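Local coordinates for protein polyketide synthase PksJ (Bacillus subtilis subsp. subtilis, PDB 4J1Q) that probably reduces the alpha- and beta-keto groups of intermediates on the bacillaene polyketide assembly line stereoselectively, using NADPH through its ketoreductase domain, at residues G286-A291 with I334-V339; Q312-G317 with A352-F357; F357-A362 with T378-W383. All blocks are in the same frame, centred on the assembly; numbering follows the deposited sequence.

All three contacts are buried, and all lie in the Rossmann-type ketoreductase domain around NADPH. Interaction 1 pairs two parallel strands of the central sheet, so backbone bonds hold it. Interaction 2 packs two helices on one side of that sheet. Apolar side chains make most of it, and the end of a lysine within it reaches the nicotinamide ribose. Interaction 3 lays helix 349-370, which it shares with interaction 2, on strand 377-383. Here a carboxylate, a hydroxyl and an amide do the holding. Strands 332-338 and 377-383 are sheet neighbours, which joins interactions 1 and 3. A histidine of interaction 1 reaches helix 304-324 of interaction 2.

Interaction 1. Residues G286-A291 with I334-V339; sequences GIIHGA and IFFSSV. With NDP (NADPH dihydro-nicotinamide-adenine-dinucleotide phosphate), chain B.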
loop_
_atom_site.group_PDB
_atom_site.type_symbol
_atom_site.label_atom_id
_atom_site.label_comp_id
_atom_site.label_asym_id
_atom_site.label_seq_id
_atom_site.Cartn_x
_atom_site.Cartn_y
_atom_site.Cartn_z
ATOM N N GLY A 286 8.504 -11.185 14.844
ATOM C CA GLY A 286 8.504 -10.384 13.632
ATOM C C GLY A 286 7.626 -10.959 12.544
ATOM O O GLY A 286 7.471 -12.180 12.442
ATOM N N ILE A 287 7.041 -10.076 11.746
ATOM C CA ILE A 287 6.225 -10.470 10.591
ATOM C C ILE A 287 6.576 -9.597 9.412
ATOM O O ILE A 287 6.665 -8.383 9.554
ATOM C CB ILE A 287 4.737 -10.279 10.876
ATOM C CG1 ILE A 287 4.374 -10.926 12.208
ATOM C CG2 ILE A 287 3.888 -10.848 9.758
ATOM C CD1 ILE A 287 2.983 -11.498 12.233
ATOM N N ILE A 288 6.854 -10.219 8.268
ATOM C CA ILE A 288 6.778 -9.535 6.985
ATOM C C ILE A 288 5.526 -9.983 6.288
ATOM O O ILE A 288 5.279 -11.181 6.182
ATOM C CB ILE A 288 7.968 -9.873 6.082
ATOM C CG1 ILE A 288 9.207 -9.091 6.532
ATOM C CG2 ILE A 288 7.655 -9.551 4.639
ATOM C CD1 ILE A 288 10.422 -9.953 6.725
ATOM N N HIS A 289 4.732 -9.021 5.819
ATOM C CA HIS A 289 3.605 -9.352 4.962
ATOM C C HIS A 289 4.001 -9.206 3.530
ATOM O O HIS A 289 4.105 -8.109 3.027
ATOM C CB HIS A 289 2.408 -8.472 5.281
ATOM C CG HIS A 289 1.129 -8.914 4.613
ATOM N ND1 HIS A 289 0.255 -9.740 5.202
ATOM C CD2 HIS A 289 0.589 -8.588 3.390
ATOM C CE1 HIS A 289 -0.805 -9.922 4.401
ATOM N NE2 HIS A 289 -0.594 -9.227 3.285
ATOM N N GLY A 290 4.350 -10.318 2.898
ATOM C CA GLY A 290 4.814 -10.278 1.520
ATOM C C GLY A 290 3.851 -10.921 0.553
ATOM O O GLY A 290 4.110 -10.930 -0.645
ATOM N N ALA A 291 2.721 -11.408 1.055
ATOM C CA ALA A 291 1.715 -12.059 0.189
ATOM C C ALA A 291 1.082 -11.077 -0.791
ATOM O O ALA A 291 0.689 -9.973 -0.416
ATOM C CB ALA A 291 0.630 -12.733 1.017
ATOM N N ILE A 334 6.186 -5.504 9.253
ATOM C CA ILE A 334 6.574 -4.776 8.053
ATOM C C ILE A 334 5.805 -5.257 6.831
ATOM O O ILE A 334 5.779 -6.454 6.547
ATOM C CB ILE A 334 8.070 -4.944 7.772
ATOM C CG1 ILE A 334 8.910 -4.118 8.767
ATOM C CG2 ILE A 334 8.381 -4.588 6.329
ATOM C CD1 ILE A 334 10.296 -4.688 8.987
ATOM N N PHE A 335 5.142 -4.331 6.139
ATOM C CA PHE A 335 4.421 -4.668 4.909
ATOM C C PHE A 335 5.357 -4.470 3.723
ATOM O O PHE A 335 5.968 -3.412 3.584
ATOM C CB PHE A 335 3.187 -3.762 4.713
ATOM C CG PHE A 335 2.405 -3.493 5.960
ATOM C CD1 PHE A 335 1.734 -2.283 6.116
ATOM C CD2 PHE A 335 2.281 -4.452 6.951
ATOM C CE1 PHE A 335 1.046 -1.992 7.288
ATOM C CE2 PHE A 335 1.597 -4.181 8.123
ATOM C CZ PHE A 335 0.971 -2.952 8.292
ATOM N N PHE A 336 5.334 -5.407 2.788
ATOM C CA PHE A 336 6.022 -5.207 1.510
ATOM C C PHE A 336 5.099 -4.622 0.446
ATOM O O PHE A 336 4.410 -5.344 -0.291
ATOM C CB PHE A 336 6.674 -6.506 1.020
ATOM C CG PHE A 336 7.964 -6.837 1.735
ATOM C CD1 PHE A 336 8.400 -6.061 2.815
ATOM C CD2 PHE A 336 8.759 -7.886 1.303
ATOM C CE1 PHE A 336 9.582 -6.353 3.463
ATOM C CE2 PHE A 336 9.939 -8.187 1.952
ATOM C CZ PHE A 336 10.365 -7.414 3.032
ATOM N N SER A 337 5.040 -3.297 0.414
ATOM C CA SER A 337 4.166 -2.588 -0.521
ATOM C C SER A 337 4.997 -2.265 -1.760
ATOM O O SER A 337 6.104 -2.768 -1.916
ATOM C CB SER A 337 3.641 -1.300 0.155
ATOM O OG SER A 337 2.922 -0.472 -0.747
ATOM N N SER A 338 4.521 -1.347 -2.592
ATOM C CA SER A 338 5.152 -1.152 -3.879
ATOM C C SER A 338 5.171 0.317 -4.245
ATOM O O SER A 338 4.287 1.097 -3.839
ATOM C CB SER A 338 4.393 -1.923 -4.965
ATOM O OG SER A 338 4.687 -1.383 -6.240
ATOM N N VAL A 339 6.133 0.683 -5.082
ATOM C CA VAL A 339 6.117 2.001 -5.697
ATOM C C VAL A 339 4.797 2.311 -6.455
ATOM O O VAL A 339 4.365 3.447 -6.522
ATOM C CB VAL A 339 7.377 2.193 -6.565
ATOM C CG1 VAL A 339 7.036 2.804 -7.908
ATOM C CG2 VAL A 339 8.397 3.046 -5.812
HETATM P PA NDP B . 6.017 -13.250 -5.780
HETATM O O1A NDP B . 4.719 -13.359 -6.589
HETATM O O2A NDP B . 7.257 -14.029 -6.092
HETATM O O5B NDP B . 5.664 -13.438 -4.234
HETATM C C5B NDP B . 4.317 -13.320 -3.769
HETATM C C4B NDP B . 4.046 -14.584 -2.970
HETATM O O4B NDP B . 2.798 -14.430 -2.292
HETATM C C3B NDP B . 3.851 -15.765 -3.908
HETATM O O3B NDP B . 4.854 -16.728 -3.478
HETATM C C2B NDP B . 2.441 -16.279 -3.626
HETATM O O2B NDP B . 2.451 -17.727 -3.438
HETATM C C1B NDP B . 2.088 -15.664 -2.284
HETATM N N9A NDP B . 0.620 -15.395 -2.268
HETATM C C8A NDP B . -0.133 -14.819 -3.272
HETATM N N7A NDP B . -1.448 -14.754 -2.830
HETATM C C5A NDP B . -1.488 -15.240 -1.511
HETATM C C6A NDP B . -2.505 -15.420 -0.575
HETATM N N6A NDP B . -3.816 -15.122 -0.850
HETATM N N1A NDP B . -2.201 -15.942 0.648
HETATM C C2A NDP B . -0.932 -16.316 0.945
HETATM N N3A NDP B . 0.056 -16.188 0.034
HETATM C C4A NDP B . -0.184 -15.617 -1.187
HETATM O O3 NDP B . 6.389 -11.681 -5.732
HETATM P PN NDP B . 7.655 -11.157 -4.905
HETATM O O1N NDP B . 8.523 -10.509 -5.981
HETATM O O2N NDP B . 8.140 -12.198 -3.913
HETATM O O5D NDP B . 6.991 -9.963 -4.044
HETATM C C5D NDP B . 6.929 -9.969 -2.611
HETATM C C4D NDP B . 6.044 -8.779 -2.175
HETATM O O4D NDP B . 6.756 -7.548 -2.427
HETATM C C3D NDP B . 4.757 -8.709 -3.011
HETATM O O3D NDP B . 3.624 -8.381 -2.173
HETATM C C2D NDP B . 5.040 -7.629 -4.010
HETATM O O2D NDP B . 3.819 -6.953 -4.322
HETATM C C1D NDP B . 6.058 -6.708 -3.321
HETATM N N1N NDP B . 6.975 -6.098 -4.293
HETATM C C2N NDP B . 7.852 -6.850 -5.017
HETATM C C3N NDP B . 8.693 -6.265 -5.993
HETATM C C7N NDP B . 9.680 -7.131 -6.779
HETATM O O7N NDP B . 10.610 -6.569 -7.374
HETATM N N7N NDP B . 9.485 -8.466 -6.900
HETATM C C4N NDP B . 8.584 -4.877 -6.273
HETATM C C5N NDP B . 7.646 -4.133 -5.531
HETATM C C6N NDP B . 6.851 -4.781 -4.555
HETATM P P2B NDP B . 1.143 -18.634 -3.745
HETATM O O1X NDP B . 0.748 -18.180 -5.168
HETATM O O2X NDP B . 1.751 -20.019 -3.557
HETATM O O3X NDP B . 0.105 -18.270 -2.704
#
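Three backbone hydrogen bonds tie Ile287 and His289 to Ile334 and Phe336. Ile334 N gives to Ile287 O at 2.9 Å. His289 N gives to Ile334 O, also at 2.9 Å. Phe336 N then gives to His289 O at 3.0 Å. Donors and acceptors alternate as in a parallel ladder, and the strand axes run 15° apart. A CA-H...O contact from Ile288 CA to Ile334 O adds to it. Past the last rung the 286-291 chain leaves the strand. Gly290 O there accepts a hydrogen bond from the ribose hydroxyl O3D of NADPH at 3.0 Å.

The main side-chain contact is a CH-pi one. Ile288 CG2 sits over the centre of the Phe336 ring, 3.6 Å from its centroid and 5° off the normal. In Ile288 a chi1 of -77° puts CG1 beside the backbone N and CG2 opposite it, so that CG2 meets the ring face. At the root of the aromatic side chain, Phe336 CB lies 3.6 Å from the ribose oxygen O4D of NADPH. His289 points to the other side of the sheet, where its CB meets the Phe335 ring obliquely.

These are adjoining strands of a Rossmann-type sheet, with their C-terminal ends at the cofactor. Strand 204-208 pairs with 286-289 on its far side, and strand 377-383 does the same for 332-338. The imidazole NE2 of His289 bonds to Pro313 O of helix 304-324, while Phe335 touches Ala362 of helix 349-370.

Interaction 2. Residues Q312-G317 with A352-F357; sequences QPKVSG and AAANSF. With NDP (NADPH dihydro-nicotinamide-adenine-dinucleotide phosphate), chain B.
One face of the Phe357 ring carries the CG1 methyl of Val315. This is a CH-pi contact, with CG1 over the ring centre, 3.5 Å from the centroid. Two helices of the Rossmann-type ketoreductase domain meet here, and they lie on the same side of its sheet. The first torsion of Val315 sets CG1 anti to the backbone N and so lays it over the ring. The other methyl of Val315, CG2, turns to the helix backbone and touches Ala354 CA at 3.8 Å. The ring also lies beside the chain of helix 304-324. Phe357 CE2 is 3.6 Å from Val315 O, and Lys314 O approaches the ring obliquely. Tyr85 of helix 81-98 meets the Phe357 ring from outside this pair.

The axes are 8.4 Å apart and cross at 35°. Lys314 CB rests against the Ala354 methyl, and the lysine chain then runs on past Asn355. It is extended as far as CE and bends at its last torsion (chi4 -79°). That bend brings NZ between the amide of Asn355 and the cofactor.

Asn355 OD1 accepts a hydrogen bond from Lys314 NZ, with the donor tilted 20° from the carbonyl plane. The amide of Asn355 thus probably helps to place the lysine for NADPH. The same nitrogen faces both hydroxyls of the nicotinamide ribose. Its separation from NDP O3D is too short to be trusted and is doubtful in detail. The hydrogen bond from Lys314 NZ to NDP O2D measures 3.1 Å.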
loop_
_atom_site.group_PDB
_atom_site.type_symbol
_atom_site.label_atom_id
_atom_site.label_comp_id
_atom_site.label_asym_id
_atom_site.label_seq_id
_atom_site.Cartn_x
_atom_site.Cartn_y
_atom_site.Cartn_z
ATOM N N GLN A 312 -7.164 -9.019 -2.408
ATOM C CA GLN A 312 -7.445 -9.882 -1.266
ATOM C C GLN A 312 -6.284 -10.003 -0.276
ATOM O O GLN A 312 -6.397 -9.523 0.861
ATOM C CB GLN A 312 -7.954 -11.259 -1.732
ATOM C CG GLN A 312 -9.456 -11.299 -1.995
ATOM C CD GLN A 312 -10.231 -11.738 -0.767
ATOM O OE1 GLN A 312 -10.421 -12.930 -0.540
ATOM N NE2 GLN A 312 -10.644 -10.782 0.059
ATOM N N PRO A 313 -5.132 -10.554 -0.731
ATOM C CA PRO A 313 -4.020 -10.842 0.199
ATOM C C PRO A 313 -3.481 -9.615 0.899
ATOM O O PRO A 313 -2.992 -9.716 2.027
ATOM C CB PRO A 313 -2.921 -11.433 -0.710
ATOM C CG PRO A 313 -3.327 -11.054 -2.112
ATOM C CD PRO A 313 -4.826 -10.993 -2.108
ATOM N N LYS A 314 -3.558 -8.455 0.243
ATOM C CA LYS A 314 -2.902 -7.256 0.773
ATOM C C LYS A 314 -3.892 -6.447 1.623
ATOM O O LYS A 314 -3.516 -5.564 2.407
ATOM C CB LYS A 314 -2.319 -6.413 -0.372
ATOM C CG LYS A 314 -0.971 -6.942 -0.900
ATOM C CD LYS A 314 -0.439 -6.117 -2.055
ATOM C CE LYS A 314 0.849 -6.695 -2.628
ATOM N NZ LYS A 314 2.105 -6.400 -1.856
ATOM N N VAL A 315 -5.180 -6.721 1.452
ATOM C CA VAL A 315 -6.164 -5.891 2.125
ATOM C C VAL A 315 -6.861 -6.638 3.245
ATOM O O VAL A 315 -6.537 -6.421 4.409
ATOM C CB VAL A 315 -7.125 -5.204 1.136
ATOM C CG1 VAL A 315 -8.105 -4.303 1.879
ATOM C CG2 VAL A 315 -6.309 -4.392 0.158
ATOM N N SER A 316 -7.655 -7.644 2.894
ATOM C CA SER A 316 -8.217 -8.543 3.885
ATOM C C SER A 316 -7.153 -9.419 4.513
ATOM O O SER A 316 -7.174 -9.664 5.740
ATOM C CB SER A 316 -9.306 -9.428 3.274
ATOM O OG SER A 316 -10.483 -8.680 3.108
ATOM N N GLY A 317 -6.260 -9.939 3.676
ATOM C CA GLY A 317 -5.198 -10.802 4.158
ATOM C C GLY A 317 -4.424 -10.123 5.256
ATOM O O GLY A 317 -4.129 -10.731 6.281
ATOM N N ALA A 352 -2.164 -1.249 -7.092
ATOM C CA ALA A 352 -1.879 0.044 -6.488
ATOM C C ALA A 352 -2.796 0.364 -5.289
ATOM O O ALA A 352 -2.336 0.945 -4.290
ATOM C CB ALA A 352 -1.952 1.149 -7.536
ATOM N N ALA A 353 -4.095 0.048 -5.402
ATOM C CA ALA A 353 -5.038 0.344 -4.306
ATOM C C ALA A 353 -4.826 -0.633 -3.132
ATOM O O ALA A 353 -4.888 -0.258 -1.951
ATOM C CB ALA A 353 -6.466 0.290 -4.804
ATOM N N ALA A 354 -4.416 -1.848 -3.460
ATOM C CA ALA A 354 -4.087 -2.837 -2.446
ATOM C C ALA A 354 -2.883 -2.355 -1.683
ATOM O O ALA A 354 -2.856 -2.374 -0.450
ATOM C CB ALA A 354 -3.789 -4.161 -3.086
ATOM N N ASN A 355 -1.876 -1.913 -2.425
ATOM C CA ASN A 355 -0.637 -1.479 -1.819
ATOM C C ASN A 355 -0.827 -0.182 -1.054
ATOM O O ASN A 355 -0.243 -0.026 0.035
ATOM C CB ASN A 355 0.484 -1.365 -2.870
ATOM C CG ASN A 355 1.125 -2.722 -3.180
ATOM O OD1 ASN A 355 1.660 -3.380 -2.286
ATOM N ND2 ASN A 355 1.027 -3.170 -4.434
ATOM N N SER A 356 -1.630 0.738 -1.589
ATOM C CA SER A 356 -1.951 1.985 -0.859
ATOM C C SER A 356 -2.684 1.733 0.446
ATOM O O SER A 356 -2.579 2.539 1.364
ATOM C CB SER A 356 -2.843 2.924 -1.681
ATOM O OG SER A 356 -2.190 3.366 -2.834
ATOM N N PHE A 357 -3.575 0.744 0.461
ATOM C CA PHE A 357 -4.239 0.363 1.713
ATOM C C PHE A 357 -3.227 -0.034 2.776
ATOM O O PHE A 357 -3.383 0.346 3.955
ATOM C CB PHE A 357 -5.234 -0.777 1.489
ATOM C CG PHE A 357 -5.796 -1.361 2.768
ATOM C CD1 PHE A 357 -7.047 -0.976 3.230
ATOM C CD2 PHE A 357 -5.126 -2.364 3.446
ATOM C CE1 PHE A 357 -7.610 -1.572 4.346
ATOM C CE2 PHE A 357 -5.676 -2.955 4.554
ATOM C CZ PHE A 357 -6.891 -2.539 5.028
HETATM P PA NDP B . 6.017 -13.250 -5.780
HETATM O O1A NDP B . 4.719 -13.359 -6.589
HETATM O O2A NDP B . 7.257 -14.029 -6.092
HETATM O O5B NDP B . 5.664 -13.438 -4.234
HETATM C C5B NDP B . 4.317 -13.320 -3.769
HETATM C C4B NDP B . 4.046 -14.584 -2.970
HETATM O O4B NDP B . 2.798 -14.430 -2.292
HETATM C C3B NDP B . 3.851 -15.765 -3.908
HETATM O O3B NDP B . 4.854 -16.728 -3.478
HETATM C C2B NDP B . 2.441 -16.279 -3.626
HETATM O O2B NDP B . 2.451 -17.727 -3.438
HETATM C C1B NDP B . 2.088 -15.664 -2.284
HETATM N N9A NDP B . 0.620 -15.395 -2.268
HETATM C C8A NDP B . -0.133 -14.819 -3.272
HETATM N N7A NDP B . -1.448 -14.754 -2.830
HETATM C C5A NDP B . -1.488 -15.240 -1.511
HETATM C C6A NDP B . -2.505 -15.420 -0.575
HETATM N N6A NDP B . -3.816 -15.122 -0.850
HETATM N N1A NDP B . -2.201 -15.942 0.648
HETATM C C2A NDP B . -0.932 -16.316 0.945
HETATM N N3A NDP B . 0.056 -16.188 0.034
HETATM C C4A NDP B . -0.184 -15.617 -1.187
HETATM O O3 NDP B . 6.389 -11.681 -5.732
HETATM P PN NDP B . 7.655 -11.157 -4.905
HETATM O O1N NDP B . 8.523 -10.509 -5.981
HETATM O O2N NDP B . 8.140 -12.198 -3.913
HETATM O O5D NDP B . 6.991 -9.963 -4.044
HETATM C C5D NDP B . 6.929 -9.969 -2.611
HETATM C C4D NDP B . 6.044 -8.779 -2.175
HETATM O O4D NDP B . 6.756 -7.548 -2.427
HETATM C C3D NDP B . 4.757 -8.709 -3.011
HETATM O O3D NDP B . 3.624 -8.381 -2.173
HETATM C C2D NDP B . 5.040 -7.629 -4.010
HETATM O O2D NDP B . 3.819 -6.953 -4.322
HETATM C C1D NDP B . 6.058 -6.708 -3.321
HETATM N N1N NDP B . 6.975 -6.098 -4.293
HETATM C C2N NDP B . 7.852 -6.850 -5.017
HETATM C C3N NDP B . 8.693 -6.265 -5.993
HETATM C C7N NDP B . 9.680 -7.131 -6.779
HETATM O O7N NDP B . 10.610 -6.569 -7.374
HETATM N N7N NDP B . 9.485 -8.466 -6.900
HETATM C C4N NDP B . 8.584 -4.877 -6.273
HETATM C C5N NDP B . 7.646 -4.133 -5.531
HETATM C C6N NDP B . 6.851 -4.781 -4.555
HETATM P P2B NDP B . 1.143 -18.634 -3.745
HETATM O O1X NDP B . 0.748 -18.180 -5.168
HETATM O O2X NDP B . 1.751 -20.019 -3.557
HETATM O O3X NDP B . 0.105 -18.270 -2.704
#

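Interaction 3. Residues F357-A362 with T378-W383; sequences FMDAFA and TISFNW. With NDP (NADPH dihydro-nicotinamide-adenine-dinucleotide phosphate), chain B.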
loop_
_atom_site.group_PDB
_atom_site.type_symbol
_atom_site.label_atom_id
_atom_site.label_comp_id
_atom_site.label_asym_id
_atom_site.label_seq_id
_atom_site.Cartn_x
_atom_site.Cartn_y
_atom_site.Cartn_z
ATOM N N PHE A 357 -3.575 0.744 0.461
ATOM C CA PHE A 357 -4.239 0.363 1.713
ATOM C C PHE A 357 -3.227 -0.034 2.776
ATOM O O PHE A 357 -3.383 0.346 3.955
ATOM C CB PHE A 357 -5.234 -0.777 1.489
ATOM C CG PHE A 357 -5.796 -1.361 2.768
ATOM C CD1 PHE A 357 -7.047 -0.976 3.230
ATOM C CD2 PHE A 357 -5.126 -2.364 3.446
ATOM C CE1 PHE A 357 -7.610 -1.572 4.346
ATOM C CE2 PHE A 357 -5.676 -2.955 4.554
ATOM C CZ PHE A 357 -6.891 -2.539 5.028
ATOM N N MET A 358 -2.179 -0.766 2.375
ATOM C CA MET A 358 -1.167 -1.222 3.337
ATOM C C MET A 358 -0.417 -0.049 3.922
ATOM O O MET A 358 -0.280 0.054 5.146
ATOM C CB MET A 358 -0.179 -2.210 2.688
ATOM C CG MET A 358 -0.843 -3.526 2.325
ATOM S SD MET A 358 0.321 -4.876 2.175
ATOM C CE MET A 358 1.535 -4.275 0.989
ATOM N N ASP A 359 0.013 0.865 3.037
ATOM C CA ASP A 359 0.599 2.158 3.466
ATOM C C ASP A 359 -0.284 2.870 4.491
ATOM O O ASP A 359 0.194 3.279 5.537
ATOM C CB ASP A 359 0.835 3.085 2.269
ATOM C CG ASP A 359 1.690 2.428 1.187
ATOM O OD1 ASP A 359 2.364 1.395 1.486
ATOM O OD2 ASP A 359 1.675 2.938 0.028
ATOM N N ALA A 360 -1.572 2.994 4.192
ATOM C CA ALA A 360 -2.516 3.659 5.104
ATOM C C ALA A 360 -2.642 2.865 6.393
ATOM O O ALA A 360 -2.770 3.436 7.466
ATOM C CB ALA A 360 -3.894 3.835 4.464
ATOM N N PHE A 361 -2.581 1.546 6.285
ATOM C CA PHE A 361 -2.672 0.683 7.461
ATOM C C PHE A 361 -1.497 0.861 8.428
ATOM O O PHE A 361 -1.659 0.756 9.650
ATOM C CB PHE A 361 -2.798 -0.777 7.018
ATOM C CG PHE A 361 -3.381 -1.683 8.066
ATOM C CD1 PHE A 361 -4.752 -1.729 8.282
ATOM C CD2 PHE A 361 -2.558 -2.474 8.852
ATOM C CE1 PHE A 361 -5.287 -2.543 9.278
ATOM C CE2 PHE A 361 -3.087 -3.267 9.858
ATOM C CZ PHE A 361 -4.452 -3.315 10.062
ATOM N N ALA A 362 -0.310 1.129 7.887
ATOM C CA ALA A 362 0.885 1.314 8.720
ATOM C C ALA A 362 0.665 2.409 9.763
ATOM O O ALA A 362 1.030 2.246 10.936
ATOM C CB ALA A 362 2.122 1.612 7.877
ATOM N N THR A 378 5.620 -0.585 13.171
ATOM C CA THR A 378 4.978 -0.914 11.898
ATOM C C THR A 378 5.532 -0.057 10.778
ATOM O O THR A 378 5.513 1.168 10.864
ATOM C CB THR A 378 3.459 -0.675 11.957
ATOM O OG1 THR A 378 2.935 -1.231 13.164
ATOM C CG2 THR A 378 2.782 -1.321 10.787
ATOM N N ILE A 379 5.948 -0.706 9.698
ATOM C CA ILE A 379 6.485 0.002 8.548
ATOM C C ILE A 379 5.913 -0.594 7.278
ATOM O O ILE A 379 5.807 -1.811 7.160
ATOM C CB ILE A 379 8.021 -0.115 8.493
ATOM C CG1 ILE A 379 8.623 0.388 9.796
ATOM C CG2 ILE A 379 8.584 0.674 7.319
ATOM C CD1 ILE A 379 10.108 0.116 9.928
ATOM N N SER A 380 5.614 0.259 6.306
ATOM C CA SER A 380 5.306 -0.186 4.955
ATOM C C SER A 380 6.390 0.334 4.008
ATOM O O SER A 380 6.738 1.525 4.053
ATOM C CB SER A 380 3.925 0.327 4.536
ATOM O OG SER A 380 3.497 -0.189 3.259
ATOM N N PHE A 381 6.985 -0.559 3.217
ATOM C CA PHE A 381 8.030 -0.145 2.283
ATOM C C PHE A 381 7.410 -0.060 0.895
ATOM O O PHE A 381 6.866 -1.057 0.390
ATOM C CB PHE A 381 9.205 -1.152 2.263
ATOM C CG PHE A 381 10.110 -1.085 3.478
ATOM C CD1 PHE A 381 9.779 -1.743 4.657
ATOM C CD2 PHE A 381 11.317 -0.425 3.414
ATOM C CE1 PHE A 381 10.629 -1.715 5.761
ATOM C CE2 PHE A 381 12.173 -0.383 4.514
ATOM C CZ PHE A 381 11.831 -1.037 5.687
ATOM N N ASN A 382 7.536 1.094 0.246
ATOM C CA ASN A 382 7.262 1.138 -1.178
ATOM C C ASN A 382 8.472 0.756 -2.020
ATOM O O ASN A 382 9.375 1.594 -2.257
ATOM C CB ASN A 382 6.735 2.506 -1.590
ATOM C CG ASN A 382 5.492 2.885 -0.844
ATOM O OD1 ASN A 382 5.557 3.527 0.222
ATOM N ND2 ASN A 382 4.346 2.530 -1.405
ATOM N N TRP A 383 8.524 -0.525 -2.395
ATOM C CA TRP A 383 9.678 -1.084 -3.097
ATOM C C TRP A 383 9.587 -0.783 -4.553
ATOM O O TRP A 383 8.501 -0.899 -5.157
ATOM C CB TRP A 383 9.717 -2.594 -2.952
ATOM C CG TRP A 383 10.072 -3.113 -1.583
ATOM C CD1 TRP A 383 9.411 -4.106 -0.875
ATOM C CD2 TRP A 383 11.265 -2.783 -0.772
ATOM N NE1 TRP A 383 10.050 -4.368 0.315
ATOM C CE2 TRP A 383 11.177 -3.611 0.435
ATOM C CE3 TRP A 383 12.341 -1.916 -0.917
ATOM C CZ2 TRP A 383 12.157 -3.587 1.420
ATOM C CZ3 TRP A 383 13.292 -1.854 0.108
ATOM C CH2 TRP A 383 13.213 -2.686 1.247
HETATM P PA NDP B . 6.017 -13.250 -5.780
HETATM O O1A NDP B . 4.719 -13.359 -6.589
HETATM O O2A NDP B . 7.257 -14.029 -6.092
HETATM O O5B NDP B . 5.664 -13.438 -4.234
HETATM C C5B NDP B . 4.317 -13.320 -3.769
HETATM C C4B NDP B . 4.046 -14.584 -2.970
HETATM O O4B NDP B . 2.798 -14.430 -2.292
HETATM C C3B NDP B . 3.851 -15.765 -3.908
HETATM O O3B NDP B . 4.854 -16.728 -3.478
HETATM C C2B NDP B . 2.441 -16.279 -3.626
HETATM O O2B NDP B . 2.451 -17.727 -3.438
HETATM C C1B NDP B . 2.088 -15.664 -2.284
HETATM N N9A NDP B . 0.620 -15.395 -2.268
HETATM C C8A NDP B . -0.133 -14.819 -3.272
HETATM N N7A NDP B . -1.448 -14.754 -2.830
HETATM C C5A NDP B . -1.488 -15.240 -1.511
HETATM C C6A NDP B . -2.505 -15.420 -0.575
HETATM N N6A NDP B . -3.816 -15.122 -0.850
HETATM N N1A NDP B . -2.201 -15.942 0.648
HETATM C C2A NDP B . -0.932 -16.316 0.945
HETATM N N3A NDP B . 0.056 -16.188 0.034
HETATM C C4A NDP B . -0.184 -15.617 -1.187
HETATM O O3 NDP B . 6.389 -11.681 -5.732
HETATM P PN NDP B . 7.655 -11.157 -4.905
HETATM O O1N NDP B . 8.523 -10.509 -5.981
HETATM O O2N NDP B . 8.140 -12.198 -3.913
HETATM O O5D NDP B . 6.991 -9.963 -4.044
HETATM C C5D NDP B . 6.929 -9.969 -2.611
HETATM C C4D NDP B . 6.044 -8.779 -2.175
HETATM O O4D NDP B . 6.756 -7.548 -2.427
HETATM C C3D NDP B . 4.757 -8.709 -3.011
HETATM O O3D NDP B . 3.624 -8.381 -2.173
HETATM C C2D NDP B . 5.040 -7.629 -4.010
HETATM O O2D NDP B . 3.819 -6.953 -4.322
HETATM C C1D NDP B . 6.058 -6.708 -3.321
HETATM N N1N NDP B . 6.975 -6.098 -4.293
HETATM C C2N NDP B . 7.852 -6.850 -5.017
HETATM C C3N NDP B . 8.693 -6.265 -5.993
HETATM C C7N NDP B . 9.680 -7.131 -6.779
HETATM O O7N NDP B . 10.610 -6.569 -7.374
HETATM N N7N NDP B . 9.485 -8.466 -6.900
HETATM C C4N NDP B . 8.584 -4.877 -6.273
HETATM C C5N NDP B . 7.646 -4.133 -5.531
HETATM C C6N NDP B . 6.851 -4.781 -4.555
HETATM P P2B NDP B . 1.143 -18.634 -3.745
HETATM O O1X NDP B . 0.748 -18.180 -5.168
HETATM O O2X NDP B . 1.751 -20.019 -3.557
HETATM O O3X NDP B . 0.105 -18.270 -2.704
#
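Two hydrogen bonds join the Asp359 carboxylate to Ser380 and Asn382, one to each oxygen. Ser380 OG gives to Asp359 OD1 at 2.6 Å and meets it nearly along the C-O axis. With OG swung opposite its own backbone N, Ser380 presents the hydroxyl to the helix. Asn382 ND2 gives to Asp359 OD2 at 3.1 Å, in a nearly straight bond. It arrives on the syn side, 29° out of the carboxylate plane. Asp359 OD2 itself lies almost in the amide plane of Asn382. The two flat groups are turned 69° from each other. With both oxygens bonded, the carboxylate is held against rotation.

Outside partners extend this network. Ser337 OG is also hydrogen-bonded to Asp359 OD1, and Asn382 ND2 also gives to Ser338 O. The hydroxyl of Thr378 forms a hydrogen bond with Arg365 NE.

The arrangement is helix on sheet, as in a Rossmann fold. Helix 349-370 runs nearly antiparallel to strand 377-383, at 151°, with their axes 7.4 Å apart.

The apolar contacts centre on Ala362. Its CB lies 4.0 Å from Ser380 CB, and its CA is 3.8 Å from Thr378 CG2. At the C-terminal end of the strand, Trp383 CB packs on NADPH, 3.6 Å from NDP C5N of the nicotinamide ring.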